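Local coordinates for protein transcriptional regulator, SorC family (Enterococcus faecalis, PDB 2O0M) that probably regulates transcription by binding DNA, with a carbohydrate as the likely effector, at residues H241-A246 and A313-A318. Residues are numbered along the deposited sequence; the frame is centred on the assembly and turned at random.
Sequences HSIGRA and AKAIRA. With PO4 (phosphate ion), chain C.
Ile-243 and Arg-245, at the end of strand 238-245, lie against the first turns of helix 313-320: CA of Ile-243 is 6.4 Å from CA of Ile-316, and CA of Arg-245 is 5.6 Å from CA of Ala-315. The two segments bury 177 Å² through van der Waals contact, with no hydrogen bond between them. Ala-315 supplies most of the helix side. Its CB points at the strand and touches the carbonyl O of Gly-244 at 3.5 Å, while CG2 of Ile-243 lies 4.1 Å from the same CB. With chi1 of Ile-243 at -61°, CG1 sits beside the backbone N and CG2 is left anti to it, which brings this methyl over the helix backbone, 3.6 Å from the O of Ala-315. The other branch extends to Ile-316, where CD1 of Ile-243 comes within 4.2 Å of CG1 of Ile-316. The strand runs parallel to 142-148 and 302-306 in the central sheet of the putative sugar-binding domain, consistent with a Rossmann-like fold; helix 313-320 joins strand 302-306 to the parallel strand 328-332, a beta-alpha-beta crossover. On its other contacts Ile-316 packs against helices 96-105 and 333-339. Arg-245 is the N-cap residue of helix 246-252, and its aliphatic CG only brushes CB of Ala-315. Arg-317 points away from the strand and holds a phosphate, probably from the crystallisation liquor, at the edge of its guanidinium: NH2 donates to O1 in a nearly straight bond (166°), and NE to O4 at a more bent 138°. A second phosphate lies near Gly-244.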
ATOM      1  N   HIS A 241       1.643  -1.419  -1.380  1.00  8.47           N
ATOM      2  CA  HIS A 241       0.695  -0.392  -0.995  1.00  8.91           C
ATOM      3  C   HIS A 241       0.491   0.613  -2.110  1.00  9.10           C
ATOM      4  O   HIS A 241       1.305   0.698  -3.024  1.00  9.28           O
ATOM      5  CB  HIS A 241       1.203   0.309   0.264  1.00  8.77           C
ATOM      6  CG  HIS A 241       2.419   1.160   0.042  1.00  9.20           C
ATOM      7  ND1 HIS A 241       3.686   0.644  -0.122  1.00 10.94           N
ATOM      8  CD2 HIS A 241       2.551   2.504  -0.022  1.00  7.17           C
ATOM      9  CE1 HIS A 241       4.544   1.635  -0.294  1.00  6.46           C
ATOM     10  NE2 HIS A 241       3.883   2.776  -0.211  1.00 12.18           N
ATOM     11  N   SER A 242      -0.598   1.375  -2.022  1.00  9.37           N
ATOM     12  CA  SER A 242      -0.745   2.573  -2.835  1.00  9.01           C
ATOM     13  C   SER A 242      -0.419   3.796  -1.980  1.00  9.06           C
ATOM     14  O   SER A 242       0.041   3.693  -0.829  1.00  8.75           O
ATOM     15  CB  SER A 242      -2.135   2.654  -3.496  1.00  8.55           C
ATOM     16  OG  SER A 242      -2.181   3.660  -4.494  1.00 10.16           O
ATOM     17  N   ILE A 243      -0.609   4.959  -2.583  1.00  8.66           N
ATOM     18  CA  ILE A 243      -0.433   6.248  -1.938  1.00  8.81           C
ATOM     19  C   ILE A 243      -1.732   6.984  -2.150  1.00  8.73           C
ATOM     20  O   ILE A 243      -2.197   7.128  -3.288  1.00  8.20           O
ATOM     21  CB  ILE A 243       0.745   7.022  -2.559  1.00  8.55           C
ATOM     22  CG1 ILE A 243       2.053   6.232  -2.385  1.00  9.73           C
ATOM     23  CG2 ILE A 243       0.886   8.407  -1.937  1.00  9.12           C
ATOM     24  CD1 ILE A 243       3.142   6.667  -3.345  1.00  8.82           C
ATOM     25  N   GLY A 244      -2.324   7.453  -1.060  1.00  8.99           N
ATOM     26  CA  GLY A 244      -3.615   8.125  -1.130  1.00  9.73           C
ATOM     27  C   GLY A 244      -3.483   9.630  -1.175  1.00  9.80           C
ATOM     28  O   GLY A 244      -2.492  10.195  -0.706  1.00  9.75           O
ATOM     29  N   ARG A 245      -4.490  10.268  -1.762  1.00 10.47           N
ATOM     30  CA  ARG A 245      -4.656  11.710  -1.691  1.00 10.83           C
ATOM     31  C   ARG A 245      -5.298  11.982  -0.322  1.00 10.94           C
ATOM     32  O   ARG A 245      -6.384  11.469  -0.017  1.00 10.82           O
ATOM     33  CB  ARG A 245      -5.503  12.190  -2.883  1.00 10.69           C
ATOM     34  CG  ARG A 245      -4.805  11.930  -4.226  1.00 11.09           C
ATOM     35  CD  ARG A 245      -5.660  12.182  -5.463  1.00 11.96           C
ATOM     36  NE  ARG A 245      -6.029  13.587  -5.561  1.00 12.21           N
ATOM     37  CZ  ARG A 245      -7.223  14.090  -5.254  1.00 13.12           C
ATOM     38  NH1 ARG A 245      -8.205  13.302  -4.834  1.00 13.68           N
ATOM     39  NH2 ARG A 245      -7.442  15.389  -5.359  1.00 12.61           N
ATOM     40  N   ALA A 246      -4.605  12.751   0.517  1.00 11.14           N
ATOM     41  CA  ALA A 246      -4.863  12.792   1.965  1.00 11.08           C
ATOM     42  C   ALA A 246      -6.305  13.116   2.362  1.00 11.29           C
ATOM     43  O   ALA A 246      -6.922  12.368   3.109  1.00 10.65           O
ATOM     44  CB  ALA A 246      -3.917  13.756   2.640  1.00 11.61           C
ATOM     45  N   ALA A 313      -0.034  12.895  -8.635  1.00 10.62           N
ATOM     46  CA  ALA A 313       1.340  13.386  -8.726  1.00 10.93           C
ATOM     47  C   ALA A 313       1.805  14.057  -7.426  1.00 10.78           C
ATOM     48  O   ALA A 313       2.907  13.809  -6.950  1.00 11.06           O
ATOM     49  CB  ALA A 313       1.485  14.344  -9.893  1.00 11.38           C
ATOM     50  N   LYS A 314       0.970  14.916  -6.860  1.00 11.29           N
ATOM     51  CA  LYS A 314       1.334  15.623  -5.632  1.00 11.84           C
ATOM     52  C   LYS A 314       1.486  14.665  -4.451  1.00 11.47           C
ATOM     53  O   LYS A 314       2.450  14.755  -3.686  1.00 10.42           O
ATOM     54  CB  LYS A 314       0.301  16.697  -5.304  1.00 12.38           C
ATOM     55  CG  LYS A 314       0.317  17.879  -6.259  1.00 14.13           C
ATOM     56  CD  LYS A 314      -0.857  18.796  -6.006  1.00 15.14           C
ATOM     57  CE  LYS A 314      -0.615  20.202  -6.534  1.00 18.56           C
ATOM     58  NZ  LYS A 314      -0.114  20.233  -7.933  1.00 21.10           N
ATOM     59  N   ALA A 315       0.546  13.734  -4.322  1.00 10.49           N
ATOM     60  CA  ALA A 315       0.587  12.763  -3.220  1.00 10.80           C
ATOM     61  C   ALA A 315       1.817  11.866  -3.344  1.00  9.96           C
ATOM     62  O   ALA A 315       2.487  11.566  -2.351  1.00  9.68           O
ATOM     63  CB  ALA A 315      -0.670  11.924  -3.209  1.00 10.19           C
ATOM     64  N   ILE A 316       2.094  11.414  -4.563  1.00 10.20           N
ATOM     65  CA  ILE A 316       3.271  10.577  -4.829  1.00 10.87           C
ATOM     66  C   ILE A 316       4.559  11.303  -4.419  1.00 11.12           C
ATOM     67  O   ILE A 316       5.392  10.757  -3.697  1.00 11.78           O
ATOM     68  CB  ILE A 316       3.338  10.146  -6.311  1.00 10.80           C
ATOM     69  CG1 ILE A 316       2.203   9.163  -6.620  1.00  9.62           C
ATOM     70  CG2 ILE A 316       4.679   9.500  -6.631  1.00 10.91           C
ATOM     71  CD1 ILE A 316       1.928   9.001  -8.121  1.00 11.24           C
ATOM     72  N   ARG A 317       4.701  12.547  -4.851  1.00 11.69           N
ATOM     73  CA  ARG A 317       5.873  13.349  -4.478  1.00 12.31           C
ATOM     74  C   ARG A 317       6.032  13.467  -2.958  1.00 12.01           C
ATOM     75  O   ARG A 317       7.130  13.339  -2.428  1.00 12.67           O
ATOM     76  CB  ARG A 317       5.777  14.749  -5.084  1.00 12.53           C
ATOM     77  CG  ARG A 317       6.047  14.791  -6.568  1.00 14.05           C
ATOM     78  CD  ARG A 317       5.561  16.090  -7.164  1.00 15.66           C
ATOM     79  NE  ARG A 317       6.112  17.248  -6.461  1.00 18.32           N
ATOM     80  CZ  ARG A 317       5.457  18.390  -6.259  1.00 19.37           C
ATOM     81  NH1 ARG A 317       4.220  18.563  -6.718  1.00 19.56           N
ATOM     82  NH2 ARG A 317       6.041  19.381  -5.598  1.00 20.38           N
ATOM     83  N   ALA A 318       4.931  13.699  -2.258  1.00 12.27           N
ATOM     84  CA  ALA A 318       4.990  13.964  -0.823  1.00 12.08           C
ATOM     85  C   ALA A 318       5.360  12.711  -0.037  1.00 12.56           C
ATOM     86  O   ALA A 318       6.159  12.764   0.906  1.00 13.16           O
ATOM     87  CB  ALA A 318       3.677  14.535  -0.334  1.00 11.97           C
TER
HETATM   88  P   PO4 C 402       9.126  17.583  -4.530  1.00 43.98           P
HETATM   89  O1  PO4 C 402       8.631  18.950  -4.125  1.00 46.76           O
HETATM   90  O2  PO4 C 402       9.544  17.521  -5.975  1.00 48.56           O
HETATM   91  O3  PO4 C 402      10.292  17.218  -3.651  1.00 46.44           O
HETATM   92  O4  PO4 C 402       8.026  16.584  -4.310  1.00 48.29           O